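Local coordinates for N-acetylmuramoyl-L-alanine amidase domain-containing protein SAOUHSC_02979 (Staphylococcus aureus, PDB 5T1Q), which probably hydrolyses amide bonds in cell-wall peptidoglycan as a secreted enzyme, this piece holding its glucosaminidase-family and CHAP domains, at residues K15-Q20 with D309-H314; L36-P41 with G338-R343; Q62-I67 with Q88-S93; N78-S83 with L155-I160; T266-D271 with S354-K359. All blocks are in the same frame, centred on the assembly; numbering follows the deposited sequence. Where two conformers were deposited one is given.

Contact 1. Residues K15-Q20 with D309-H314; sequences KSKPAQ and DQHYGH
Asp309 and Lys17 approach from opposite directions, Lys17 NZ lying 2.7 Å from Asp309 OD1 in a salt bridge made on the syn side of the carboxylate. The same oxygen accepts the backbone NH of His311, forming an Asx turn, and, from above the carboxylate plane, that of Tyr312 (3.1 Å, 177° at the hydrogen), an Asx motif. The two backbone N-H groups hold OD1 in place where Lys17 NZ meets it, three donors in all. At His311, CB passes 3.5 Å from Lys17 NZ. Tyr312 is packed by Lys17, Pro18 and Gln20. The Gln20 amide slides past it, planes 36° apart, with NE2 3.5 Å from Tyr312 CB, while Pro18 O stands 3.5 Å from Tyr312 CE2, further along the ring. Gln20 OE1 is engaged elsewhere, by Ala275 N. Gly313 O receives a hydrogen bond from a water at 2.9 Å; the water is also 2.7 Å from His314 ND1 and makes a weaker bond with Gln20 NE2. His314 NE2 is hydrogen-bonded to Glu331 OE1 and the ring packs on Cys253, a geometry consistent with the Cys-His-Glu triad of a CHAP-type active site, here bordered by the N-terminal 15-20 loop.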
# COMPACT_ATOMS: atom_id res chain seq x y z
N LYS A 15 16.20 -10.44 7.59
CA LYS A 15 15.31 -9.27 7.44
C LYS A 15 16.09 -7.95 7.29
O LYS A 15 17.17 -7.80 7.84
CB LYS A 15 14.33 -9.15 8.62
CG LYS A 15 14.94 -8.68 9.93
CD LYS A 15 13.89 -8.55 11.02
CE LYS A 15 14.51 -8.04 12.31
NZ LYS A 15 13.48 -7.79 13.36
N SER A 16 15.50 -7.00 6.58
CA SER A 16 16.13 -5.71 6.33
C SER A 16 15.19 -4.57 6.58
O SER A 16 13.98 -4.76 6.71
CB SER A 16 16.57 -5.63 4.85
OG SER A 16 17.44 -6.69 4.50
N LYS A 17 15.74 -3.37 6.67
CA LYS A 17 14.90 -2.19 6.73
C LYS A 17 14.37 -1.99 5.32
O LYS A 17 15.03 -2.37 4.37
CB LYS A 17 15.65 -0.95 7.23
CG LYS A 17 15.79 -0.92 8.74
CD LYS A 17 16.19 0.44 9.27
CE LYS A 17 17.63 0.77 8.95
NZ LYS A 17 18.03 2.05 9.58
N PRO A 18 13.14 -1.48 5.18
CA PRO A 18 12.62 -1.29 3.83
C PRO A 18 13.49 -0.36 3.02
O PRO A 18 13.91 0.68 3.52
CB PRO A 18 11.24 -0.66 4.08
CG PRO A 18 10.84 -1.19 5.41
CD PRO A 18 12.11 -1.15 6.20
N ALA A 19 13.80 -0.76 1.79
CA ALA A 19 14.61 0.07 0.91
C ALA A 19 13.83 1.33 0.49
O ALA A 19 12.66 1.25 0.16
CB ALA A 19 15.03 -0.72 -0.33
N GLN A 20 14.50 2.48 0.54
CA GLN A 20 13.92 3.77 0.13
C GLN A 20 14.33 4.17 -1.30
O GLN A 20 13.82 5.17 -1.83
CB GLN A 20 14.40 4.88 1.07
CG GLN A 20 13.93 4.74 2.51
CD GLN A 20 14.26 5.97 3.34
OE1 GLN A 20 14.97 6.87 2.89
NE2 GLN A 20 13.72 6.01 4.55
N ASP A 309 14.85 8.17 10.87
CA ASP A 309 15.64 6.94 10.77
C ASP A 309 17.16 7.21 10.87
O ASP A 309 17.71 8.07 10.16
CB ASP A 309 15.31 6.22 9.47
CG ASP A 309 15.82 4.81 9.43
OD1 ASP A 309 17.05 4.59 9.29
OD2 ASP A 309 14.96 3.90 9.47
N GLN A 310 17.80 6.46 11.76
CA GLN A 310 19.24 6.61 12.07
C GLN A 310 20.20 6.48 10.89
O GLN A 310 21.27 7.07 10.92
CB GLN A 310 19.65 5.65 13.19
CG GLN A 310 19.19 6.08 14.58
CD GLN A 310 20.02 7.24 15.17
OE1 GLN A 310 21.17 7.46 14.78
NE2 GLN A 310 19.44 7.95 16.13
N HIS A 311 19.80 5.71 9.88
CA HIS A 311 20.63 5.50 8.70
C HIS A 311 20.10 6.26 7.50
O HIS A 311 20.85 6.97 6.83
CB HIS A 311 20.74 4.00 8.39
CG HIS A 311 21.26 3.69 7.02
ND1 HIS A 311 22.35 4.33 6.46
CD2 HIS A 311 20.91 2.72 6.14
CE1 HIS A 311 22.60 3.82 5.27
NE2 HIS A 311 21.74 2.84 5.05
N TYR A 312 18.80 6.17 7.27
CA TYR A 312 18.18 6.75 6.06
C TYR A 312 17.63 8.16 6.18
O TYR A 312 17.37 8.78 5.16
CB TYR A 312 17.03 5.87 5.55
CG TYR A 312 17.39 4.49 5.07
CD1 TYR A 312 18.53 4.26 4.30
CD2 TYR A 312 16.52 3.43 5.28
CE1 TYR A 312 18.82 2.99 3.82
CE2 TYR A 312 16.80 2.16 4.79
CZ TYR A 312 17.95 1.94 4.07
OH TYR A 312 18.24 0.68 3.60
N GLY A 313 17.41 8.67 7.38
CA GLY A 313 16.77 9.96 7.53
C GLY A 313 15.33 9.83 7.05
O GLY A 313 14.76 8.74 7.04
N HIS A 314 14.76 10.93 6.59
CA HIS A 314 13.39 10.93 6.17
C HIS A 314 13.12 12.09 5.24
O HIS A 314 13.86 13.06 5.25
CB HIS A 314 12.50 11.01 7.43
CG HIS A 314 11.04 10.97 7.14
ND1 HIS A 314 10.43 9.88 6.59
CD2 HIS A 314 10.06 11.88 7.38
CE1 HIS A 314 9.13 10.12 6.45
NE2 HIS A 314 8.88 11.33 6.92
O HOH W 1 12.07 7.68 6.67

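Contact 2. Residues L36-P41 with G338-R343; sequences LFETDP and GIISHR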
# COMPACT_ATOMS: atom_id res chain seq x y z
N LEU A 36 -2.08 1.82 -0.86
CA LEU A 36 -1.80 2.81 0.15
C LEU A 36 -3.12 3.34 0.68
O LEU A 36 -4.13 3.33 -0.02
CB LEU A 36 -0.97 3.94 -0.43
CG LEU A 36 0.40 3.47 -0.93
CD1 LEU A 36 1.03 4.54 -1.78
CD2 LEU A 36 1.31 3.08 0.23
N PHE A 37 -3.09 3.79 1.93
CA PHE A 37 -4.26 4.27 2.64
C PHE A 37 -3.96 5.53 3.43
O PHE A 37 -2.83 5.74 3.88
CB PHE A 37 -4.73 3.21 3.64
CG PHE A 37 -5.20 1.94 3.01
CD1 PHE A 37 -4.30 0.96 2.64
CD2 PHE A 37 -6.55 1.74 2.76
CE1 PHE A 37 -4.72 -0.19 2.04
CE2 PHE A 37 -6.99 0.58 2.16
CZ PHE A 37 -6.07 -0.39 1.80
N GLU A 38 -4.99 6.34 3.62
CA GLU A 38 -4.88 7.55 4.42
C GLU A 38 -5.89 7.41 5.56
O GLU A 38 -6.85 6.63 5.46
CB GLU A 38 -5.15 8.76 3.54
CG GLU A 38 -4.43 10.03 3.98
CD GLU A 38 -4.23 11.03 2.86
OE1 GLU A 38 -4.41 10.65 1.68
OE2 GLU A 38 -3.86 12.19 3.14
N THR A 39 -5.64 8.10 6.67
CA THR A 39 -6.57 8.08 7.80
C THR A 39 -7.85 8.81 7.43
O THR A 39 -7.80 9.89 6.85
CB THR A 39 -5.98 8.72 9.08
OG1 THR A 39 -5.26 9.91 8.73
CG2 THR A 39 -5.04 7.74 9.78
N ASP A 40 -8.98 8.20 7.75
CA ASP A 40 -10.30 8.77 7.47
C ASP A 40 -10.46 10.09 8.22
O ASP A 40 -10.35 10.10 9.44
CB ASP A 40 -11.38 7.77 7.94
CG ASP A 40 -12.81 8.23 7.68
OD1 ASP A 40 -13.04 9.28 7.05
OD2 ASP A 40 -13.72 7.51 8.13
N PRO A 41 -10.67 11.22 7.50
CA PRO A 41 -10.83 12.51 8.19
C PRO A 41 -12.05 12.63 9.12
O PRO A 41 -12.09 13.53 9.95
CB PRO A 41 -10.93 13.54 7.03
CG PRO A 41 -11.27 12.75 5.82
CD PRO A 41 -10.74 11.36 6.03
N GLY A 338 2.06 1.12 4.75
CA GLY A 338 1.17 1.59 3.67
C GLY A 338 0.22 2.72 4.08
O GLY A 338 -0.83 2.91 3.46
N ILE A 339 0.60 3.45 5.11
CA ILE A 339 -0.22 4.55 5.62
C ILE A 339 0.42 5.89 5.29
O ILE A 339 1.59 6.11 5.54
CB ILE A 339 -0.35 4.46 7.15
CG1 ILE A 339 -0.84 3.09 7.60
CG2 ILE A 339 -1.26 5.57 7.68
CD1 ILE A 339 -2.19 2.71 7.09
N ILE A 340 -0.38 6.77 4.71
CA ILE A 340 -0.00 8.14 4.44
C ILE A 340 -0.55 8.93 5.64
O ILE A 340 -1.72 8.79 5.97
CB ILE A 340 -0.65 8.63 3.14
CG1 ILE A 340 -0.04 7.88 1.96
CG2 ILE A 340 -0.45 10.14 2.96
CD1 ILE A 340 -0.85 8.03 0.69
N SER A 341 0.31 9.70 6.31
CA SER A 341 -0.06 10.48 7.50
C SER A 341 0.49 11.91 7.40
O SER A 341 1.17 12.27 6.44
CB SER A 341 0.47 9.81 8.77
OG SER A 341 1.88 9.70 8.72
N HIS A 342 0.17 12.72 8.40
CA HIS A 342 0.54 14.13 8.37
C HIS A 342 0.76 14.62 9.79
O HIS A 342 0.21 14.07 10.73
CB HIS A 342 -0.61 14.97 7.78
CG HIS A 342 -1.61 14.19 6.99
ND1 HIS A 342 -2.81 13.77 7.53
CD2 HIS A 342 -1.59 13.73 5.72
CE1 HIS A 342 -3.48 13.09 6.62
NE2 HIS A 342 -2.76 13.05 5.51
N ARG A 343 1.52 15.69 9.92
CA ARG A 343 1.76 16.27 11.23
C ARG A 343 2.31 17.68 11.10
O ARG A 343 2.62 18.12 10.01
CB ARG A 343 2.74 15.40 12.06
CG ARG A 343 4.07 15.13 11.39
CD ARG A 343 4.89 14.10 12.18
NE ARG A 343 6.04 13.64 11.40
CZ ARG A 343 7.33 13.80 11.70
NH1 ARG A 343 7.73 14.35 12.84
NH2 ARG A 343 8.24 13.31 10.86
O HOH W 2 -4.63 12.27 9.74
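Glu38 and His342 are brought together by two first torsions. In Glu38, CG lies roughly opposite the backbone N (chi1 -151°) and the chain runs on extended, carrying the carboxylate across the neighbouring strand; in His342, chi1 of -18° departs from any staggered position and swings the imidazole back to meet it. The platform beneath is a parallel strand pair, 37-39 beside 339-343, that attaches an N-terminal strand to the mixed sheet of the CHAP region, while strand 52-54 pairs with the other side of 37-39.

The evidence for the parallel register is that Phe37 bonds with the residues flanking Ile339: its N donates to Gly338 O at 2.9 Å, and its O accepts from Ile340 N at 2.8 Å. That carbonyl is also approached by Ile339 CA at 3.4 Å, a CA-H...O contact common between adjacent strands. Gly338 O in turn lies at the edge of the Phe37 ring. Phe37 and Ile339 share one sheet face, where both reach Lys198 of helix 195-205. On the other face, Ile340 takes Leu36 CB against its CD1 at 4.2 Å and lies under the glutamate, CG2 being 3.9 Å from Glu38 CD.

Above this apolar floor the carboxylate and imidazole planes are turned 51° from each other, yet the acceptor stays close to the ring plane: His342 NE2 donates over 2.8 Å to Glu38 OE2, which accepts with its anti lone pair, the one facing away from OE1.

Contact 3. Residues Q62-I67 with Q88-S93; sequences QFVKSI and QAILES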
# COMPACT_ATOMS: atom_id res chain seq x y z
N GLN A 62 -10.92 -0.14 -13.15
CA GLN A 62 -10.69 -1.03 -14.30
C GLN A 62 -10.18 -2.42 -13.85
O GLN A 62 -10.54 -3.43 -14.45
CB GLN A 62 -9.75 -0.38 -15.31
CG GLN A 62 -10.29 0.90 -15.93
CD GLN A 62 -11.57 0.69 -16.72
OE1 GLN A 62 -11.71 -0.28 -17.49
NE2 GLN A 62 -12.52 1.60 -16.55
N PHE A 63 -9.36 -2.46 -12.80
CA PHE A 63 -8.87 -3.74 -12.28
C PHE A 63 -10.03 -4.57 -11.73
O PHE A 63 -10.08 -5.78 -11.91
CB PHE A 63 -7.80 -3.50 -11.22
CG PHE A 63 -7.33 -4.74 -10.54
CD1 PHE A 63 -6.41 -5.58 -11.17
CD2 PHE A 63 -7.78 -5.07 -9.27
CE1 PHE A 63 -5.96 -6.74 -10.54
CE2 PHE A 63 -7.33 -6.23 -8.63
CZ PHE A 63 -6.42 -7.06 -9.27
N VAL A 64 -10.97 -3.91 -11.05
CA VAL A 64 -12.15 -4.58 -10.53
C VAL A 64 -12.93 -5.21 -11.69
O VAL A 64 -13.36 -6.36 -11.59
CB VAL A 64 -13.05 -3.62 -9.72
CG1 VAL A 64 -14.41 -4.24 -9.44
CG2 VAL A 64 -12.38 -3.24 -8.41
N LYS A 65 -13.10 -4.48 -12.79
CA LYS A 65 -13.83 -5.00 -13.96
C LYS A 65 -13.11 -6.16 -14.64
O LYS A 65 -13.75 -7.03 -15.20
CB LYS A 65 -14.09 -3.91 -14.99
CG LYS A 65 -15.03 -2.80 -14.55
CD LYS A 65 -15.17 -1.79 -15.68
CE LYS A 65 -16.02 -0.59 -15.30
NZ LYS A 65 -16.14 0.36 -16.45
N SER A 66 -11.78 -6.16 -14.58
CA SER A 66 -10.99 -7.23 -15.21
C SER A 66 -11.16 -8.58 -14.50
O SER A 66 -10.86 -9.61 -15.10
CB SER A 66 -9.50 -6.89 -15.23
OG SER A 66 -8.93 -6.98 -13.93
N ILE A 67 -11.61 -8.58 -13.24
CA ILE A 67 -11.77 -9.83 -12.47
C ILE A 67 -13.09 -10.02 -11.72
O ILE A 67 -13.29 -11.06 -11.09
CB ILE A 67 -10.62 -10.01 -11.44
CG1 ILE A 67 -10.68 -8.93 -10.35
CG2 ILE A 67 -9.27 -10.01 -12.15
CD1 ILE A 67 -9.67 -9.13 -9.25
N GLN A 88 -8.82 -8.35 -1.50
CA GLN A 88 -7.48 -8.88 -1.29
C GLN A 88 -6.64 -8.73 -2.57
O GLN A 88 -5.46 -8.39 -2.49
CB GLN A 88 -7.49 -10.34 -0.80
CG GLN A 88 -7.81 -10.48 0.67
CD GLN A 88 -7.51 -11.86 1.22
OE1 GLN A 88 -8.35 -12.76 1.18
NE2 GLN A 88 -6.34 -12.01 1.83
N ALA A 89 -7.26 -8.97 -3.73
CA ALA A 89 -6.57 -8.79 -5.00
C ALA A 89 -6.13 -7.33 -5.14
O ALA A 89 -4.97 -7.06 -5.47
CB ALA A 89 -7.45 -9.19 -6.18
N ILE A 90 -7.06 -6.40 -4.89
CA ILE A 90 -6.75 -4.96 -4.94
C ILE A 90 -5.60 -4.58 -4.00
O ILE A 90 -4.66 -3.90 -4.41
CB ILE A 90 -8.00 -4.11 -4.58
CG1 ILE A 90 -9.03 -4.17 -5.71
CG2 ILE A 90 -7.62 -2.65 -4.33
CD1 ILE A 90 -10.40 -3.63 -5.33
N LEU A 91 -5.68 -5.03 -2.75
CA LEU A 91 -4.69 -4.69 -1.72
C LEU A 91 -3.30 -5.25 -2.01
O LEU A 91 -2.31 -4.49 -2.05
CB LEU A 91 -5.19 -5.16 -0.35
CG LEU A 91 -4.39 -4.79 0.91
CD1 LEU A 91 -5.25 -5.05 2.14
CD2 LEU A 91 -3.07 -5.55 1.03
N GLU A 92 -3.24 -6.55 -2.26
CA GLU A 92 -1.99 -7.27 -2.48
C GLU A 92 -1.29 -6.97 -3.80
O GLU A 92 -0.07 -7.10 -3.88
CB GLU A 92 -2.24 -8.80 -2.38
CG GLU A 92 -2.76 -9.27 -1.03
CD GLU A 92 -1.74 -9.21 0.10
OE1 GLU A 92 -0.51 -9.21 -0.17
OE2 GLU A 92 -2.17 -9.21 1.28
N SER A 93 -2.03 -6.59 -4.84
CA SER A 93 -1.44 -6.28 -6.16
C SER A 93 -1.40 -4.78 -6.48
O SER A 93 -0.94 -4.40 -7.56
CB SER A 93 -2.26 -6.94 -7.26
OG SER A 93 -3.51 -6.30 -7.40
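The ring of Phe63 is the main bump of this interface, filling a shallow hollow on helix 82-93 bounded by Ala89, Ile90 and Ser93, residues that line up along one side of that helix. With its CG opposite the backbone N (chi1 175°), the side chain is sent toward helix 82-93. The ring presents an edge to Ala89, whose CB sits in the ring plane, 3.8 Å from Phe63 CE2. The CD2 corner rests 3.9 Å from Ile90 CG1, and the far corner, Phe63 CZ, reaches Ser93 OG at 3.5 Å. That hydroxyl turns back to Ala89 O, which also accepts Ser93 N from the opposite face of its carbonyl plane; Gly96 N is a further partner of the hydroxyl.

The small methyl of Ala89 is a bump in its own right, entering the notch between the phenyl ring and Ile67 CD1, 3.8 Å from the latter. Beside this, Ile90 CD1 meets Val64 CG2 at 3.7 Å. All six touching residues are buried, and contact is by van der Waals packing, mostly apolar.

The segment axes come no closer than 10.8 Å and run 127° apart, a wide separation bridged mainly by the phenyl ring. Ile202 of helix 195-205 backs Ile90. Two helices joined by a short linker and packed at a steep angle through aromatic and aliphatic side chains fit the predominantly helical core expected of the glucosaminidase family, a member of the lysozyme clan.

Contact 4. Residues N78-S83 with L155-I160; sequences NDIYAS and LIKNGI
Lys157 arches over the carbonyl oxygen of Asn78, its chain folded by two successive bends (chi2 -59°, chi3 -70°) instead of reaching straight out. The fold lays several atoms round one oxygen: Lys157 CD and CE each stand 3.1 Å from Asn78 O, and NZ is 3.2 Å from it. These are tight approaches, with the methylenes rather than the ammonium alone lying against the carbonyl.

Asp79 runs roughly at right angles to the lysine. Its CB is 3.7 Å from Lys157 NZ, but its OD2 stays 4.1 Å away, beyond salt-bridge range, and is hydrogen-bonded to Ser173 OG instead. The nearby carboxylate may still favour the charged form of the lysine, and Trp171 adds a cation-pi partner.

Beside the lysine, Ile80 and Ile156 provide the apolar part of the contact. The two side chains approach aslant, Ile80 CD1 ending 4.1 Å from Ile156 CB, while Ile80 CG1 also lies 4.3 Å from Lys157 CD.

Asp79, with positive phi, is where the chain leaves helix 58-78; Ile80 and Tyr81 then lead into helix 82-93. The contact thus seats the sharp linker between two helices against the last turn of helix 145-158, an inter-helical junction within the helical, lysozyme-clan glucosaminidase region.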
# COMPACT_ATOMS: atom_id res chain seq x y z
N ASN A 78 -17.50 -21.94 -4.78
CA ASN A 78 -16.65 -22.39 -3.68
C ASN A 78 -16.97 -21.83 -2.29
O ASN A 78 -16.16 -21.98 -1.39
CB ASN A 78 -15.20 -22.13 -4.05
CG ASN A 78 -14.75 -22.92 -5.26
OD1 ASN A 78 -14.76 -24.15 -5.24
ND2 ASN A 78 -14.34 -22.23 -6.31
N ASP A 79 -18.13 -21.20 -2.10
CA ASP A 79 -18.52 -20.67 -0.77
C ASP A 79 -17.57 -19.56 -0.25
O ASP A 79 -17.22 -19.54 0.93
CB ASP A 79 -18.59 -21.84 0.24
CG ASP A 79 -19.31 -21.48 1.52
OD1 ASP A 79 -20.21 -20.61 1.49
OD2 ASP A 79 -19.01 -22.10 2.56
N ILE A 80 -17.18 -18.65 -1.13
CA ILE A 80 -16.26 -17.55 -0.79
C ILE A 80 -16.90 -16.19 -1.08
O ILE A 80 -17.66 -16.04 -2.05
CB ILE A 80 -14.94 -17.68 -1.61
CG1 ILE A 80 -14.18 -18.94 -1.19
CG2 ILE A 80 -14.05 -16.44 -1.43
CD1 ILE A 80 -12.96 -19.25 -2.03
N TYR A 81 -16.63 -15.20 -0.21
CA TYR A 81 -17.09 -13.83 -0.46
C TYR A 81 -16.25 -13.26 -1.59
O TYR A 81 -15.03 -13.08 -1.43
CB TYR A 81 -16.91 -12.92 0.76
CG TYR A 81 -17.96 -13.06 1.83
CD1 TYR A 81 -19.16 -12.34 1.75
CD2 TYR A 81 -17.74 -13.84 2.95
CE1 TYR A 81 -20.13 -12.45 2.73
CE2 TYR A 81 -18.71 -13.96 3.94
CZ TYR A 81 -19.90 -13.26 3.83
OH TYR A 81 -20.84 -13.39 4.82
N ALA A 82 -16.88 -12.98 -2.72
CA ALA A 82 -16.20 -12.38 -3.86
C ALA A 82 -15.62 -11.01 -3.45
O ALA A 82 -14.56 -10.60 -3.93
CB ALA A 82 -17.17 -12.22 -5.02
N SER A 83 -16.33 -10.32 -2.57
CA SER A 83 -15.90 -9.02 -2.06
C SER A 83 -14.57 -9.10 -1.34
O SER A 83 -13.70 -8.25 -1.53
CB SER A 83 -16.98 -8.46 -1.14
OG SER A 83 -17.36 -9.43 -0.20
N LEU A 155 -6.52 -22.14 -1.82
CA LEU A 155 -5.87 -21.89 -0.54
C LEU A 155 -6.90 -21.72 0.58
O LEU A 155 -6.76 -22.32 1.64
CB LEU A 155 -4.98 -20.64 -0.60
CG LEU A 155 -4.20 -20.28 0.67
CD1 LEU A 155 -3.27 -21.41 1.07
CD2 LEU A 155 -3.42 -19.00 0.46
N ILE A 156 -7.92 -20.91 0.32
CA ILE A 156 -8.97 -20.67 1.31
C ILE A 156 -9.75 -21.94 1.66
O ILE A 156 -10.11 -22.16 2.82
CB ILE A 156 -9.98 -19.60 0.82
CG1 ILE A 156 -9.29 -18.24 0.56
CG2 ILE A 156 -11.13 -19.43 1.81
CD1 ILE A 156 -8.62 -17.62 1.76
N LYS A 157 -10.01 -22.78 0.66
CA LYS A 157 -10.79 -24.01 0.86
C LYS A 157 -10.00 -25.17 1.43
O LYS A 157 -10.51 -25.87 2.28
CB LYS A 157 -11.48 -24.43 -0.45
CG LYS A 157 -12.45 -23.38 -0.99
CD LYS A 157 -13.58 -23.03 -0.03
CE LYS A 157 -14.56 -24.18 0.11
NZ LYS A 157 -15.64 -23.92 1.11
N ASN A 158 -8.76 -25.35 0.98
CA ASN A 158 -7.92 -26.48 1.43
C ASN A 158 -6.98 -26.16 2.59
O ASN A 158 -6.55 -27.06 3.30
CB ASN A 158 -7.10 -27.01 0.25
CG ASN A 158 -7.97 -27.41 -0.92
OD1 ASN A 158 -9.05 -27.96 -0.74
ND2 ASN A 158 -7.50 -27.15 -2.13
N GLY A 159 -6.62 -24.89 2.76
CA GLY A 159 -5.76 -24.49 3.88
C GLY A 159 -4.30 -24.89 3.75
O GLY A 159 -3.74 -24.89 2.65
N ILE A 160 -3.69 -25.22 4.89
CA ILE A 160 -2.27 -25.60 4.94
C ILE A 160 -2.01 -26.86 5.77
O ILE A 160 -2.89 -27.38 6.46
CB ILE A 160 -1.41 -24.46 5.55
CG1 ILE A 160 -1.79 -24.21 7.02
CG2 ILE A 160 -1.54 -23.18 4.72
CD1 ILE A 160 -0.87 -23.26 7.76

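Contact 5. Residues T266-D271 with S354-K359; sequences TSISGD and SYITGK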
# COMPACT_ATOMS: atom_id res chain seq x y z
N THR A 266 5.23 19.82 -10.43
CA THR A 266 6.65 20.05 -10.20
C THR A 266 7.30 18.70 -9.99
O THR A 266 6.69 17.78 -9.46
CB THR A 266 6.93 21.01 -9.02
OG1 THR A 266 6.96 20.30 -7.77
CG2 THR A 266 5.90 22.14 -8.96
N SER A 267 8.53 18.58 -10.44
CA SER A 267 9.22 17.31 -10.34
C SER A 267 10.57 17.39 -9.66
O SER A 267 11.19 18.45 -9.53
CB SER A 267 9.40 16.72 -11.74
OG SER A 267 10.24 17.53 -12.53
N ILE A 268 11.00 16.21 -9.22
CA ILE A 268 12.28 15.99 -8.58
C ILE A 268 12.81 14.69 -9.20
O ILE A 268 12.04 13.76 -9.43
CB ILE A 268 12.07 15.94 -7.06
CG1 ILE A 268 13.39 16.17 -6.34
CG2 ILE A 268 11.42 14.63 -6.60
CD1 ILE A 268 13.22 16.54 -4.89
N SER A 269 14.11 14.61 -9.50
CA SER A 269 14.66 13.41 -10.16
C SER A 269 14.61 12.12 -9.33
O SER A 269 14.41 12.14 -8.11
CB SER A 269 16.09 13.63 -10.66
OG SER A 269 16.94 14.00 -9.62
N GLY A 270 14.81 11.01 -10.03
CA GLY A 270 14.75 9.69 -9.42
C GLY A 270 16.07 9.14 -8.93
O GLY A 270 16.11 8.01 -8.42
N ASP A 271 17.13 9.95 -9.04
CA ASP A 271 18.48 9.55 -8.67
C ASP A 271 18.97 10.14 -7.33
O ASP A 271 20.17 10.14 -7.05
CB ASP A 271 19.47 9.94 -9.80
CG ASP A 271 19.83 11.47 -9.81
OD1 ASP A 271 19.02 12.33 -9.35
OD2 ASP A 271 20.93 11.82 -10.29
N SER A 354 15.99 20.99 5.64
CA SER A 354 16.28 21.45 4.29
C SER A 354 15.06 21.32 3.43
O SER A 354 14.37 20.30 3.50
CB SER A 354 17.41 20.66 3.66
OG SER A 354 18.61 20.96 4.26
N TYR A 355 14.80 22.34 2.62
CA TYR A 355 13.64 22.39 1.73
C TYR A 355 14.10 22.43 0.28
O TYR A 355 14.86 23.31 -0.10
CB TYR A 355 12.80 23.61 2.06
CG TYR A 355 12.33 23.56 3.49
CD1 TYR A 355 13.15 24.04 4.53
CD2 TYR A 355 11.12 22.98 3.83
CE1 TYR A 355 12.75 23.95 5.86
CE2 TYR A 355 10.71 22.89 5.15
CZ TYR A 355 11.54 23.37 6.16
OH TYR A 355 11.13 23.31 7.47
N ILE A 356 13.65 21.47 -0.52
CA ILE A 356 14.01 21.39 -1.93
C ILE A 356 12.85 21.86 -2.78
O ILE A 356 11.75 21.29 -2.72
CB ILE A 356 14.34 19.94 -2.34
CG1 ILE A 356 15.44 19.34 -1.44
CG2 ILE A 356 14.77 19.87 -3.81
CD1 ILE A 356 15.59 17.84 -1.57
N THR A 357 13.06 22.90 -3.58
CA THR A 357 12.04 23.35 -4.52
C THR A 357 12.19 22.51 -5.77
O THR A 357 13.27 22.43 -6.32
CB THR A 357 12.21 24.84 -4.86
OG1 THR A 357 12.07 25.60 -3.65
CG2 THR A 357 11.15 25.32 -5.88
N GLY A 358 11.11 21.86 -6.22
CA GLY A 358 11.16 21.04 -7.44
C GLY A 358 11.17 21.89 -8.71
O GLY A 358 10.88 23.08 -8.65
N LYS A 359 11.50 21.28 -9.84
CA LYS A 359 11.52 21.97 -11.13
C LYS A 359 10.23 21.68 -11.88
O LYS A 359 9.35 21.02 -11.35
CB LYS A 359 12.72 21.54 -11.95
CG LYS A 359 14.02 22.06 -11.38
CD LYS A 359 15.22 21.36 -12.00
CE LYS A 359 16.50 21.75 -11.29
NZ LYS A 359 17.62 20.82 -11.61
OXT LYS A 359 10.04 22.09 -13.03
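Thr266 lies against the chain terminus: its CA is 3.1 Å from Lys359 O, a CA-H...O approach, and its CB is 3.4 Å from the same oxygen. This atom is one oxygen of the C-terminal carboxylate.

Ser267 follows with the two hydrogen bonds across the contact. Its N donates to Lys359 O at 2.7 Å (161° at the hydrogen), the donor tilted out of the carboxylate plane, and its O accepts Lys359 N at 2.9 Å, this time in the carbonyl plane. The reciprocal pair recalls a hydrogen-bonded pair of antiparallel strands, but the touching parts run 117° apart, and no further backbone bond joins the two segments. Gly358 CA passes close by, 3.3 Å from Ser267 O.

In the CHAP region, strand 354-357 lies between strands 298-301 and 288-290 of the mixed sheet, and the loop after helix 253-262 pairs with the residues following this strand.

Ile268 turns the contact from polar to apolar. With CG1 opposite the backbone N (chi1 -162°), its end reaches Ile356, Ile268 CD1 meeting Ile356 CG2 at 3.8 Å with the two side chains about perpendicular. Trp278 of helix 278-284 touches both isoleucines, and Met261 and Tyr258 of helix 253-262 also pack on Ile268.

Beyond it the loop closes on itself, Ser269 OG donating to Asp271 OD1 at 2.7 Å, while Asp271 OD2 forms a salt bridge with Arg285.

In the fold
Contacts 1 and 2 both bring N-terminal segments back to the CHAP region nearly 300 residues later; their centres are 20 Å apart and they meet where His314 CD2 lies 4.2 Å from Arg343 NH2. Contacts 3 and 4 fall wholly between the two segments of each, share helix 82-93 and lie on the same side of the chain's centre, centres 17 Å apart, in the glucosaminidase-family region. Contact 5 reaches the same mixed sheet as contact 2 (centres 22 Å apart) and crosses contacts 1 and 2 along the chain, but follows 3 and 4 in series. The N-terminal segments thus pack on the CHAP-region sheet and beside the probable active site, while the glucosaminidase-family region lies between them in sequence.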